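Local structure of cysteine hydrolase (Vibrio cholerae, 6V98) at residues A[3-9]-A[116-122]; A[10-16]-A[108-114]; A[43-47]-A[59-65]; A[54-58]-A[81-85]. The protein acts as a type VI secretion system effector and is probably a cysteine hydrolase related to the clan CA (papain-like) peptidases. All blocks are in the same frame, centred on the assembly; numbering follows the deposited sequence.

Overall arrangement
Interactions 1 to 3 lie in one antiparallel sheet, and interaction 4 joins a loop to the start of strand 57-63. Interactions 1 and 2 are two ends of the same strand pair, 5-12 with 113-120, their centres about 21 Å apart. Strand 44-50 lies on the other side of strand 5-12, so interaction 3 packs against both: Leu7 CD1 is 3.6 Å from Val47 CG2, and Phe12 N is 2.8 Å from His44 O. Interactions 3 and 4 share strand 57-63, with centres about 18 Å apart. His44 of interaction 3 faces the modified Cys152, which suggests the active site. Calcium lies about 5, 6 and 14 Å from the side chains of Ser114, Val116 and Ala45.

Interaction 1: residues A[3-9]-A[116-122]; sequences NDDFLIP and VVLRGKF
Strands 5-9 and 116-120 run antiparallel, with Asp5-Gly120 and Leu7-Leu118 as hydrogen-bonded pairs and Phe6-Arg119 as the non-hydrogen-bonded pair between them. Leu7 N reaches Leu118 O at 2.9 Å. Arg119 bends at chi2 and chi3 (-64° and -63°), which folds its guanidinium back flat over one face of the Phe6 ring. The centres are 3.7 Å apart and the planes 7° apart, a stacked cation-pi pair. The guanidinium edge meets backbone oxygens: NE donates to Asp5 O at 3.0 Å and NH2 to Asp4 O at 2.9 Å. Both oxygens lie near the guanidinium plane, so the bonds fix the rotation of the group over the ring. Lys121 NZ makes a salt bridge to Asp4 OD1 at 3.0 Å. Asp5 OD2 accepts from Phe122 N at 2.9 Å with its anti lone pair, and also from Phe123 N. Phe122 is the N-cap residue of helix 123-134. The arrangement is a central strand pair of an antiparallel sheet, closed by a strand-to-helix junction.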
loop_
_atom_site.group_PDB
_atom_site.type_symbol
_atom_site.label_atom_id
_atom_site.label_comp_id
_atom_site.label_asym_id
_atom_site.label_seq_id
_atom_site.Cartn_x
_atom_site.Cartn_y
_atom_site.Cartn_z
ATOM N N ASN A 3 -20.076 -8.076 0.329
ATOM C CA ASN A 3 -19.486 -6.754 0.145
ATOM C C ASN A 3 -18.081 -6.888 -0.422
ATOM O O ASN A 3 -17.288 -7.701 0.061
ATOM C CB ASN A 3 -19.450 -6.007 1.480
ATOM C CG ASN A 3 -19.051 -4.546 1.335
ATOM O OD1 ASN A 3 -19.509 -3.849 0.427
ATOM N ND2 ASN A 3 -18.180 -4.078 2.232
ATOM N N ASP A 4 -17.780 -6.095 -1.456
ATOM C CA ASP A 4 -16.462 -6.125 -2.085
ATOM C C ASP A 4 -15.359 -5.830 -1.071
ATOM O O ASP A 4 -15.526 -5.037 -0.145
ATOM C CB ASP A 4 -16.384 -5.095 -3.215
ATOM C CG ASP A 4 -16.837 -5.651 -4.554
ATOM O OD1 ASP A 4 -16.984 -6.878 -4.670
ATOM O OD2 ASP A 4 -17.048 -4.853 -5.484
ATOM N N ASP A 5 -14.206 -6.471 -1.271
ATOM C CA ASP A 5 -13.032 -6.159 -0.479
ATOM C C ASP A 5 -12.477 -4.795 -0.882
ATOM O O ASP A 5 -12.910 -4.182 -1.867
ATOM C CB ASP A 5 -11.974 -7.245 -0.661
ATOM C CG ASP A 5 -12.514 -8.628 -0.342
ATOM O OD1 ASP A 5 -13.122 -8.798 0.744
ATOM O OD2 ASP A 5 -12.343 -9.536 -1.176
ATOM N N PHE A 6 -11.493 -4.332 -0.114
ATOM C CA PHE A 6 -10.841 -3.051 -0.334
ATOM C C PHE A 6 -9.348 -3.271 -0.506
ATOM O O PHE A 6 -8.735 -4.027 0.255
ATOM C CB PHE A 6 -11.030 -2.078 0.848
ATOM C CG PHE A 6 -12.467 -1.792 1.215
ATOM C CD1 PHE A 6 -13.223 -2.728 1.897
ATOM C CD2 PHE A 6 -13.034 -0.556 0.929
ATOM C CE1 PHE A 6 -14.548 -2.443 2.270
ATOM C CE2 PHE A 6 -14.357 -0.264 1.291
ATOM C CZ PHE A 6 -15.107 -1.212 1.956
ATOM N N LEU A 7 -8.771 -2.607 -1.504
ATOM C CA LEU A 7 -7.321 -2.485 -1.648
ATOM C C LEU A 7 -7.009 -0.997 -1.745
ATOM O O LEU A 7 -7.514 -0.311 -2.641
ATOM C CB LEU A 7 -6.798 -3.242 -2.878
ATOM C CG LEU A 7 -5.287 -3.507 -2.864
ATOM C CD1 LEU A 7 -4.965 -4.607 -1.845
ATOM C CD2 LEU A 7 -4.768 -3.898 -4.254
ATOM N N ILE A 8 -6.210 -0.497 -0.807
ATOM C CA ILE A 8 -5.928 0.930 -0.707
ATOM C C ILE A 8 -4.426 1.132 -0.837
ATOM O O ILE A 8 -3.711 1.128 0.181
ATOM C CB ILE A 8 -6.456 1.517 0.612
ATOM C CG1 ILE A 8 -7.930 1.156 0.793
ATOM C CG2 ILE A 8 -6.260 3.029 0.648
ATOM C CD1 ILE A 8 -8.517 1.674 2.093
ATOM N N PRO A 9 -3.907 1.259 -2.055
ATOM C CA PRO A 9 -2.540 1.754 -2.227
ATOM C C PRO A 9 -2.412 3.092 -1.526
ATOM O O PRO A 9 -3.274 3.962 -1.663
ATOM C CB PRO A 9 -2.400 1.892 -3.751
ATOM C CG PRO A 9 -3.434 0.929 -4.326
ATOM C CD PRO A 9 -4.581 1.000 -3.339
ATOM N N VAL A 116 -5.596 5.654 -3.311
ATOM C CA VAL A 116 -6.785 5.327 -4.089
ATOM C C VAL A 116 -7.484 4.176 -3.391
ATOM O O VAL A 116 -6.850 3.372 -2.701
ATOM C CB VAL A 116 -6.467 4.954 -5.560
ATOM C CG1 VAL A 116 -5.906 6.157 -6.294
ATOM C CG2 VAL A 116 -5.502 3.745 -5.630
ATOM N N VAL A 117 -8.795 4.081 -3.589
ATOM C CA VAL A 117 -9.595 3.030 -2.974
ATOM C C VAL A 117 -10.126 2.144 -4.088
ATOM O O VAL A 117 -10.939 2.581 -4.910
ATOM C CB VAL A 117 -10.734 3.604 -2.124
ATOM C CG1 VAL A 117 -11.508 2.485 -1.480
ATOM C CG2 VAL A 117 -10.171 4.568 -1.060
ATOM N N LEU A 118 -9.679 0.892 -4.109
ATOM C CA LEU A 118 -10.039 -0.068 -5.141
ATOM C C LEU A 118 -10.918 -1.142 -4.527
ATOM O O LEU A 118 -10.746 -1.504 -3.363
ATOM C CB LEU A 118 -8.789 -0.721 -5.740
ATOM C CG LEU A 118 -7.645 0.210 -6.114
ATOM C CD1 LEU A 118 -6.461 -0.599 -6.566
ATOM C CD2 LEU A 118 -8.101 1.200 -7.184
ATOM N N ARG A 119 -11.843 -1.669 -5.322
ATOM C CA ARG A 119 -12.822 -2.623 -4.817
ATOM C C ARG A 119 -12.901 -3.856 -5.707
ATOM O O ARG A 119 -12.832 -3.758 -6.935
ATOM C CB ARG A 119 -14.219 -1.980 -4.717
ATOM C CG ARG A 119 -14.282 -0.742 -3.821
ATOM C CD ARG A 119 -13.962 -1.045 -2.359
ATOM N NE ARG A 119 -14.913 -1.961 -1.726
ATOM C CZ ARG A 119 -16.132 -1.613 -1.310
ATOM N NH1 ARG A 119 -16.568 -0.373 -1.473
ATOM N NH2 ARG A 119 -16.920 -2.508 -0.734
ATOM N N GLY A 120 -13.122 -5.003 -5.082
ATOM C CA GLY A 120 -13.317 -6.237 -5.815
ATOM C C GLY A 120 -13.349 -7.395 -4.843
ATOM O O GLY A 120 -13.233 -7.217 -3.628
ATOM N N LYS A 121 -13.519 -8.595 -5.399
ATOM C CA LYS A 121 -13.490 -9.819 -4.600
ATOM C C LYS A 121 -12.094 -10.407 -4.736
ATOM O O LYS A 121 -11.788 -11.064 -5.734
ATOM C CB LYS A 121 -14.563 -10.805 -5.051
ATOM C CG LYS A 121 -15.988 -10.285 -4.889
ATOM C CD LYS A 121 -16.336 -10.117 -3.414
ATOM C CE LYS A 121 -17.744 -9.581 -3.208
ATOM N NZ LYS A 121 -18.533 -9.463 -4.461
ATOM N N PHE A 122 -11.234 -10.165 -3.741
ATOM C CA PHE A 122 -9.855 -10.606 -3.891
ATOM C C PHE A 122 -9.092 -10.783 -2.584
ATOM O O PHE A 122 -7.873 -10.959 -2.623
ATOM C CB PHE A 122 -9.084 -9.622 -4.781
ATOM C CG PHE A 122 -9.262 -8.191 -4.391
ATOM C CD1 PHE A 122 -8.847 -7.734 -3.144
ATOM C CD2 PHE A 122 -9.842 -7.295 -5.263
ATOM C CE1 PHE A 122 -9.029 -6.415 -2.769
ATOM C CE2 PHE A 122 -10.023 -5.966 -4.892
ATOM C CZ PHE A 122 -9.605 -5.527 -3.651
HETATM O O HOH W 1 -16.098 -4.010 -7.860
#

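Interaction 2: residues A[10-16]-A[108-114]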
loop_
_atom_site.group_PDB
_atom_site.type_symbol
_atom_site.label_atom_id
_atom_site.label_comp_id
_atom_site.label_asym_id
_atom_site.label_seq_id
_atom_site.Cartn_x
_atom_site.Cartn_y
_atom_site.Cartn_z
ATOM N N VAL A 10 -1.340 3.254 -0.752
ATOM C CA VAL A 10 -1.079 4.505 -0.043
ATOM C C VAL A 10 0.330 4.962 -0.394
ATOM O O VAL A 10 1.263 4.155 -0.399
ATOM C CB VAL A 10 -1.269 4.352 1.482
ATOM C CG1 VAL A 10 -2.755 4.083 1.794
ATOM C CG2 VAL A 10 -0.409 3.231 2.046
ATOM N N VAL A 11 0.478 6.246 -0.717
ATOM C CA VAL A 11 1.773 6.856 -0.972
ATOM C C VAL A 11 1.971 7.981 0.034
ATOM O O VAL A 11 1.022 8.694 0.382
ATOM C CB VAL A 11 1.878 7.378 -2.422
ATOM C CG1 VAL A 11 3.163 8.169 -2.627
ATOM C CG2 VAL A 11 1.811 6.198 -3.415
ATOM N N PHE A 12 3.200 8.115 0.520
ATOM C CA PHE A 12 3.593 9.173 1.444
ATOM C C PHE A 12 4.438 10.132 0.625
ATOM O O PHE A 12 5.658 9.955 0.525
ATOM C CB PHE A 12 4.388 8.595 2.619
ATOM C CG PHE A 12 3.725 7.398 3.263
ATOM C CD1 PHE A 12 4.075 6.105 2.887
ATOM C CD2 PHE A 12 2.738 7.575 4.233
ATOM C CE1 PHE A 12 3.455 5.007 3.468
ATOM C CE2 PHE A 12 2.123 6.493 4.828
ATOM C CZ PHE A 12 2.480 5.201 4.442
ATOM N N PRO A 13 3.842 11.144 -0.010
ATOM C CA PRO A 13 4.596 11.924 -1.005
ATOM C C PRO A 13 5.711 12.757 -0.412
ATOM O O PRO A 13 6.608 13.172 -1.155
ATOM C CB PRO A 13 3.528 12.822 -1.646
ATOM C CG PRO A 13 2.223 12.439 -1.024
ATOM C CD PRO A 13 2.510 11.717 0.239
ATOM N N ASP A 14 5.677 13.035 0.889
ATOM C CA ASP A 14 6.687 13.865 1.528
ATOM C C ASP A 14 7.756 13.046 2.239
ATOM O O ASP A 14 8.603 13.617 2.934
ATOM C CB ASP A 14 6.017 14.828 2.498
ATOM C CG ASP A 14 5.046 15.748 1.797
ATOM O OD1 ASP A 14 5.385 16.235 0.696
ATOM O OD2 ASP A 14 3.947 15.968 2.336
ATOM N N TYR A 15 7.713 11.727 2.078
ATOM C CA TYR A 15 8.697 10.808 2.638
ATOM C C TYR A 15 10.069 11.080 2.038
ATOM O O TYR A 15 10.200 11.287 0.830
ATOM C CB TYR A 15 8.237 9.389 2.318
ATOM C CG TYR A 15 8.985 8.232 2.923
ATOM C CD1 TYR A 15 8.455 7.545 4.005
ATOM C CD2 TYR A 15 10.173 7.779 2.369
ATOM C CE1 TYR A 15 9.098 6.456 4.540
ATOM C CE2 TYR A 15 10.833 6.688 2.902
ATOM C CZ TYR A 15 10.289 6.029 3.984
ATOM O OH TYR A 15 10.940 4.949 4.522
ATOM N N LEU A 16 11.102 11.069 2.879
ATOM C CA LEU A 16 12.445 11.438 2.450
ATOM C C LEU A 16 13.315 10.194 2.379
ATOM O O LEU A 16 13.440 9.465 3.366
ATOM C CB LEU A 16 13.065 12.464 3.397
ATOM C CG LEU A 16 12.456 13.865 3.290
ATOM C CD1 LEU A 16 12.887 14.744 4.441
ATOM C CD2 LEU A 16 12.823 14.497 1.960
ATOM N N GLY A 108 5.394 5.779 7.459
ATOM C CA GLY A 108 5.310 6.926 6.582
ATOM C C GLY A 108 5.928 8.221 7.061
ATOM O O GLY A 108 5.571 9.285 6.541
ATOM N N GLN A 109 6.849 8.162 8.030
ATOM C CA GLN A 109 7.562 9.346 8.515
ATOM C C GLN A 109 6.595 10.419 9.024
ATOM O O GLN A 109 6.893 11.624 8.997
ATOM C CB GLN A 109 8.492 9.915 7.438
ATOM C CG GLN A 109 9.645 8.960 7.102
ATOM C CD GLN A 109 10.659 9.556 6.143
ATOM O OE1 GLN A 109 10.526 10.700 5.714
ATOM N NE2 GLN A 109 11.672 8.761 5.777
ATOM N N GLU A 110 5.429 9.977 9.490
ATOM C CA GLU A 110 4.434 10.857 10.088
ATOM C C GLU A 110 4.013 11.938 9.105
ATOM O O GLU A 110 3.767 13.085 9.481
ATOM C CB GLU A 110 4.943 11.469 11.401
ATOM C CG GLU A 110 5.188 10.439 12.495
ATOM C CD GLU A 110 5.866 11.041 13.706
ATOM O OE1 GLU A 110 7.100 11.165 13.697
ATOM O OE2 GLU A 110 5.152 11.428 14.644
ATOM N N GLY A 111 3.931 11.568 7.823
ATOM C CA GLY A 111 3.522 12.478 6.784
ATOM C C GLY A 111 2.123 12.170 6.267
ATOM O O GLY A 111 1.463 11.213 6.675
ATOM N N ARG A 112 1.693 13.006 5.327
ATOM C CA ARG A 112 0.376 12.841 4.726
ATOM C C ARG A 112 0.364 11.640 3.788
ATOM O O ARG A 112 1.405 11.151 3.342
ATOM C CB ARG A 112 -0.047 14.101 3.954
ATOM C CG ARG A 112 0.672 14.306 2.615
ATOM C CD ARG A 112 0.379 15.679 2.016
ATOM N NE ARG A 112 1.179 15.966 0.817
ATOM C CZ ARG A 112 0.756 15.776 -0.432
ATOM N NH1 ARG A 112 -0.457 15.280 -0.667
ATOM N NH2 ARG A 112 1.542 16.084 -1.455
ATOM N N ILE A 113 -0.846 11.180 3.476
ATOM C CA ILE A 113 -1.063 10.030 2.608
ATOM C C ILE A 113 -1.854 10.488 1.394
ATOM O O ILE A 113 -2.821 11.243 1.531
ATOM C CB ILE A 113 -1.802 8.905 3.354
ATOM C CG1 ILE A 113 -0.913 8.349 4.469
ATOM C CG2 ILE A 113 -2.286 7.801 2.370
ATOM C CD1 ILE A 113 -1.556 7.295 5.313
ATOM N N SER A 114 -1.412 10.072 0.209
ATOM C CA SER A 114 -2.215 10.100 -1.008
ATOM C C SER A 114 -2.541 8.661 -1.377
ATOM O O SER A 114 -1.629 7.844 -1.491
ATOM C CB SER A 114 -1.457 10.771 -2.160
ATOM O OG SER A 114 -1.140 12.123 -1.880
HETATM O O HOH W 2 3.925 11.968 3.077
HETATM O O HOH W 3 3.253 15.381 4.901
HETATM O O HOH W 4 9.417 13.219 5.788
HETATM O O HOH W 5 11.355 5.787 7.237
#
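Gln109 lies across the Tyr15 ring and ends on the backbone of Leu16. Its CB points toward segment 10-16 and is 4.2 Å from Tyr15 CD1. CG passes near Tyr15 CD1 and CE1, and CD lies close to CD1. The chain is extended beyond CG (chi2 -174°), which lays the amide over the ring with the planes 17° apart. NE2 sits over the ring centre, 3.5 Å above the plane, and donates to Leu16 O at 3.1 Å. OE1 accepts from Leu16 N at 2.9 Å, nearly straight at the hydrogen (167°), although the donor stands above the carbonyl plane. One amide thus holds Leu16 N and O. Pro13 and Asp14 of the Phe12-Tyr15 type I turn meet Arg112: Pro13 CG lies over one guanidinium face, and Arg112 NE makes a salt bridge to Asp14 OD2 at 3.2 Å. Gly108 CA is 3.6 Å from the centroid of the Phe12 ring, a CH-pi contact. Val11 and Ser114 form a hydrogen-bonded pair at this end of strands 5-12 and 113-120. Four waters bridge the segments, one weakly at Gln109 NE2. Sheet pairing thus gives way to loops fastened by the Gln109 amide, a salt bridge and waters.

Interaction 3: residues A[43-47]-A[59-65]; sequences GHAGV and YYEYGRY
This contact is part of the beta hairpin of strands 44-50 and 57-63, and holds a His-carboxylate pair, His44 with Glu61. His44 ND1 makes a weak hydrogen bond to the arsinoyl oxygen O1 of the modified Cys152, which places it near the cysteine, consistent with the Cys-His pairing of clan CA peptidases. Across the imidazole, His44 NE2 donates to Glu61 OE1 at 2.8 Å. The oxygen lies in the ring plane, but the donor stands above the carboxylate plane (by 44°). Tyr59 OH donates to the same OE1 at 2.8 Å from the opposite face. Two donors thus grip this oxygen, while Glu61 OE2 is held by Ser107 and by a salt bridge to Arg77. The carboxylate is fixed at both oxygens, which would orient the imidazole. Glu61 CG sits between its backbone N and carbonyl carbon (chi1 61°), and the extended chain carries OE1 to His44. Tyr59 OH comes within 3.4 Å of Gly46 CA. The backbones pair through Val47 and Tyr60, with Val47 N to Tyr60 O at 2.9 Å, then diverge toward His44. There a water bridges the strands, donating to Ala45 O at 2.7 Å and accepting from Tyr62 N.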
loop_
_atom_site.group_PDB
_atom_site.type_symbol
_atom_site.label_atom_id
_atom_site.label_comp_id
_atom_site.label_asym_id
_atom_site.label_seq_id
_atom_site.Cartn_x
_atom_site.Cartn_y
_atom_site.Cartn_z
ATOM N N GLY A 43 9.052 9.982 -2.247
ATOM C CA GLY A 43 7.910 9.314 -1.662
ATOM C C GLY A 43 8.147 7.831 -1.418
ATOM O O GLY A 43 9.044 7.207 -1.986
ATOM N N HIS A 44 7.282 7.256 -0.578
ATOM C CA HIS A 44 7.254 5.827 -0.284
ATOM C C HIS A 44 5.822 5.327 -0.459
ATOM O O HIS A 44 4.868 6.105 -0.414
ATOM C CB HIS A 44 7.773 5.552 1.141
ATOM C CG HIS A 44 7.625 4.128 1.587
ATOM N ND1 HIS A 44 8.177 3.068 0.903
ATOM C CD2 HIS A 44 6.986 3.595 2.655
ATOM C CE1 HIS A 44 7.890 1.942 1.533
ATOM N NE2 HIS A 44 7.161 2.234 2.596
ATOM N N ALA A 45 5.664 4.021 -0.672
ATOM C CA ALA A 45 4.347 3.473 -0.955
ATOM C C ALA A 45 4.141 2.202 -0.150
ATOM O O ALA A 45 5.096 1.484 0.145
ATOM C CB ALA A 45 4.161 3.165 -2.454
ATOM N N GLY A 46 2.881 1.942 0.209
ATOM C CA GLY A 46 2.489 0.680 0.822
ATOM C C GLY A 46 1.071 0.333 0.410
ATOM O O GLY A 46 0.525 1.013 -0.456
ATOM N N VAL A 47 0.456 -0.702 0.982
ATOM C CA VAL A 47 -0.910 -1.047 0.590
ATOM C C VAL A 47 -1.675 -1.572 1.798
ATOM O O VAL A 47 -1.175 -2.405 2.556
ATOM C CB VAL A 47 -0.937 -2.057 -0.584
ATOM C CG1 VAL A 47 -0.223 -3.365 -0.231
ATOM C CG2 VAL A 47 -2.377 -2.293 -1.065
ATOM N N TYR A 59 -1.547 -4.683 6.320
ATOM C CA TYR A 59 -0.721 -3.678 5.668
ATOM C C TYR A 59 0.607 -4.311 5.279
ATOM O O TYR A 59 1.245 -4.975 6.103
ATOM C CB TYR A 59 -0.496 -2.451 6.570
ATOM C CG TYR A 59 0.430 -1.433 5.942
ATOM C CD1 TYR A 59 1.801 -1.471 6.190
ATOM C CD2 TYR A 59 -0.055 -0.460 5.075
ATOM C CE1 TYR A 59 2.665 -0.561 5.593
ATOM C CE2 TYR A 59 0.801 0.445 4.463
ATOM C CZ TYR A 59 2.151 0.390 4.728
ATOM O OH TYR A 59 3.007 1.294 4.149
ATOM N N TYR A 60 1.000 -4.127 4.015
ATOM C CA TYR A 60 2.259 -4.628 3.485
ATOM C C TYR A 60 2.973 -3.522 2.730
ATOM O O TYR A 60 2.342 -2.615 2.177
ATOM C CB TYR A 60 2.036 -5.812 2.528
ATOM C CG TYR A 60 1.769 -7.133 3.201
ATOM C CD1 TYR A 60 0.505 -7.454 3.708
ATOM C CD2 TYR A 60 2.783 -8.072 3.319
ATOM C CE1 TYR A 60 0.275 -8.694 4.321
ATOM C CE2 TYR A 60 2.570 -9.302 3.917
ATOM C CZ TYR A 60 1.328 -9.615 4.416
ATOM O OH TYR A 60 1.169 -10.851 5.009
ATOM N N GLU A 61 4.300 -3.617 2.686
ATOM C CA GLU A 61 5.078 -2.690 1.882
ATOM C C GLU A 61 6.398 -3.352 1.505
ATOM O O GLU A 61 6.815 -4.342 2.109
ATOM C CB GLU A 61 5.337 -1.371 2.639
ATOM C CG GLU A 61 6.118 -1.574 3.921
ATOM C CD GLU A 61 5.985 -0.405 4.877
ATOM O OE1 GLU A 61 5.703 0.710 4.402
ATOM O OE2 GLU A 61 6.171 -0.616 6.093
ATOM N N TYR A 62 7.056 -2.766 0.509
ATOM C CA TYR A 62 8.343 -3.237 0.013
ATOM C C TYR A 62 9.315 -2.072 0.011
ATOM O O TYR A 62 8.969 -0.973 -0.425
ATOM C CB TYR A 62 8.188 -3.796 -1.391
ATOM C CG TYR A 62 9.493 -4.146 -2.066
ATOM C CD1 TYR A 62 10.202 -5.283 -1.697
ATOM C CD2 TYR A 62 10.012 -3.343 -3.078
ATOM C CE1 TYR A 62 11.401 -5.617 -2.337
ATOM C CE2 TYR A 62 11.209 -3.664 -3.707
ATOM C CZ TYR A 62 11.890 -4.800 -3.324
ATOM O OH TYR A 62 13.061 -5.132 -3.941
ATOM N N GLY A 63 10.525 -2.296 0.498
ATOM C CA GLY A 63 11.441 -1.180 0.598
ATOM C C GLY A 63 12.777 -1.637 1.124
ATOM O O GLY A 63 13.043 -2.834 1.242
ATOM N N ARG A 64 13.620 -0.662 1.454
ATOM C CA ARG A 64 14.969 -0.986 1.908
ATOM C C ARG A 64 14.943 -1.240 3.415
ATOM O O ARG A 64 15.387 -0.444 4.241
ATOM C CB ARG A 64 15.942 0.108 1.490
ATOM C CG ARG A 64 16.335 -0.053 0.018
ATOM C CD ARG A 64 17.468 0.861 -0.395
ATOM N NE ARG A 64 17.042 2.255 -0.435
ATOM C CZ ARG A 64 17.764 3.236 -0.967
ATOM N NH1 ARG A 64 18.951 2.976 -1.504
ATOM N NH2 ARG A 64 17.301 4.478 -0.960
ATOM N N TYR A 65 14.371 -2.391 3.757
ATOM C CA TYR A 65 14.280 -2.866 5.128
ATOM C C TYR A 65 15.341 -3.918 5.388
ATOM O O TYR A 65 15.715 -4.686 4.497
ATOM C CB TYR A 65 12.889 -3.438 5.411
ATOM C CG TYR A 65 11.805 -2.440 5.112
ATOM C CD1 TYR A 65 11.574 -1.368 5.963
ATOM C CD2 TYR A 65 11.010 -2.562 3.974
ATOM C CE1 TYR A 65 10.589 -0.446 5.693
ATOM C CE2 TYR A 65 10.024 -1.633 3.693
ATOM C CZ TYR A 65 9.816 -0.580 4.554
ATOM O OH TYR A 65 8.830 0.358 4.297
HETATM O O HOH W 6 5.364 -0.964 -1.036
#

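Interaction 4: residues A[54-58]-A[81-85]; sequences TGVTR and VSNVT
The Asn83 amide meets the backbone of segment 54-58: OD1 accepts from Thr57 N at 2.9 Å, with the donor above the amide carbonyl plane (44° out of it). The Arg58 guanidinium has Val56 CG1 over one face, offset toward the rim. At its edge, in plane, a water accepts from Arg58 NH1 and weakly from Asn83 ND2. The loop after strand 75-78 runs roughly antiparallel beside the start of strand 57-63, a strand of the antiparallel sheet. A side chain, that of Asn83, makes one of the bonds between them. The Asn83 side chain lies alongside Val56 and points the same way. A direct backbone bond follows at Gly55, whose O accepts from Val84 N at 3.2 Å. The same oxygen accepts from Thr57 OG1 at 2.9 Å, so it is gripped by two donors. Thr57 carries OG1 beside its own backbone N (chi1 -57°), which turns the hydroxyl back to Gly55. A second water accepts from Val81 N and lies 3.0 Å from Thr57 O. Val81 and Val84 of the loop touch helix 93-107. The methyl of Thr57 meets Val81 at about a right angle, CG2 to CG2, at 3.7 Å.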
loop_
_atom_site.group_PDB
_atom_site.type_symbol
_atom_site.label_atom_id
_atom_site.label_comp_id
_atom_site.label_asym_id
_atom_site.label_seq_id
_atom_site.Cartn_x
_atom_site.Cartn_y
_atom_site.Cartn_z
ATOM N N THR A 54 -15.619 -8.752 6.929
ATOM C CA THR A 54 -15.262 -8.783 8.342
ATOM C C THR A 54 -14.518 -7.551 8.826
ATOM O O THR A 54 -14.453 -7.329 10.041
ATOM C CB THR A 54 -14.385 -10.006 8.638
ATOM O OG1 THR A 54 -13.186 -9.914 7.863
ATOM C CG2 THR A 54 -15.114 -11.285 8.276
ATOM N N GLY A 55 -13.954 -6.755 7.922
ATOM C CA GLY A 55 -13.143 -5.629 8.319
ATOM C C GLY A 55 -11.734 -5.982 8.742
ATOM O O GLY A 55 -10.989 -5.085 9.161
ATOM N N VAL A 56 -11.351 -7.259 8.666
ATOM C CA VAL A 56 -9.973 -7.646 8.950
ATOM C C VAL A 56 -9.043 -6.923 7.985
ATOM O O VAL A 56 -9.260 -6.936 6.766
ATOM C CB VAL A 56 -9.813 -9.173 8.846
ATOM C CG1 VAL A 56 -8.351 -9.562 8.958
ATOM C CG2 VAL A 56 -10.641 -9.882 9.924
ATOM N N THR A 57 -7.990 -6.305 8.532
ATOM C CA THR A 57 -7.119 -5.376 7.821
ATOM C C THR A 57 -5.667 -5.845 7.883
ATOM O O THR A 57 -5.191 -6.282 8.933
ATOM C CB THR A 57 -7.243 -3.962 8.434
ATOM O OG1 THR A 57 -8.613 -3.549 8.392
ATOM C CG2 THR A 57 -6.420 -2.940 7.671
ATOM N N ARG A 58 -4.966 -5.748 6.754
ATOM C CA ARG A 58 -3.536 -6.021 6.655
ATOM C C ARG A 58 -2.832 -4.836 6.011
ATOM O O ARG A 58 -3.415 -4.103 5.213
ATOM C CB ARG A 58 -3.242 -7.276 5.806
ATOM C CG ARG A 58 -4.036 -8.494 6.207
ATOM C CD ARG A 58 -3.536 -9.012 7.532
ATOM N NE ARG A 58 -4.146 -10.289 7.873
ATOM C CZ ARG A 58 -4.852 -10.510 8.978
ATOM N NH1 ARG A 58 -5.049 -9.533 9.862
ATOM N NH2 ARG A 58 -5.365 -11.715 9.198
ATOM N N VAL A 81 -1.698 -3.644 12.002
ATOM C CA VAL A 81 -2.549 -2.466 12.142
ATOM C C VAL A 81 -3.886 -2.890 12.735
ATOM O O VAL A 81 -4.231 -4.074 12.782
ATOM C CB VAL A 81 -2.779 -1.718 10.810
ATOM C CG1 VAL A 81 -1.476 -1.088 10.307
ATOM C CG2 VAL A 81 -3.376 -2.652 9.758
ATOM N N SER A 82 -4.639 -1.901 13.205
ATOM C CA SER A 82 -5.979 -2.175 13.699
ATOM C C SER A 82 -6.882 -2.611 12.552
ATOM O O SER A 82 -6.658 -2.265 11.391
ATOM C CB SER A 82 -6.567 -0.937 14.386
ATOM O OG SER A 82 -5.760 -0.520 15.479
ATOM N N ASN A 83 -7.912 -3.380 12.888
ATOM C CA ASN A 83 -8.963 -3.648 11.921
ATOM C C ASN A 83 -9.906 -2.456 11.833
ATOM O O ASN A 83 -10.033 -1.661 12.770
ATOM C CB ASN A 83 -9.745 -4.899 12.303
ATOM C CG ASN A 83 -8.889 -6.142 12.242
ATOM O OD1 ASN A 83 -7.963 -6.219 11.442
ATOM N ND2 ASN A 83 -9.189 -7.114 13.089
ATOM N N VAL A 84 -10.579 -2.339 10.698
ATOM C CA VAL A 84 -11.573 -1.301 10.505
ATOM C C VAL A 84 -12.953 -1.865 10.824
ATOM O O VAL A 84 -13.145 -3.072 10.955
ATOM C CB VAL A 84 -11.529 -0.714 9.075
ATOM C CG1 VAL A 84 -10.160 -0.111 8.793
ATOM C CG2 VAL A 84 -11.878 -1.783 8.031
ATOM N N THR A 85 -13.931 -0.978 10.944
ATOM C CA THR A 85 -15.326 -1.349 11.123
ATOM C C THR A 85 -16.071 -1.109 9.823
ATOM O O THR A 85 -15.981 -0.021 9.245
ATOM C CB THR A 85 -15.971 -0.545 12.247
ATOM O OG1 THR A 85 -15.207 -0.727 13.446
ATOM C CG2 THR A 85 -17.409 -1.011 12.468
HETATM O O HOH W 7 -2.777 -6.186 10.730
HETATM O O HOH W 8 -6.842 -9.615 12.403
#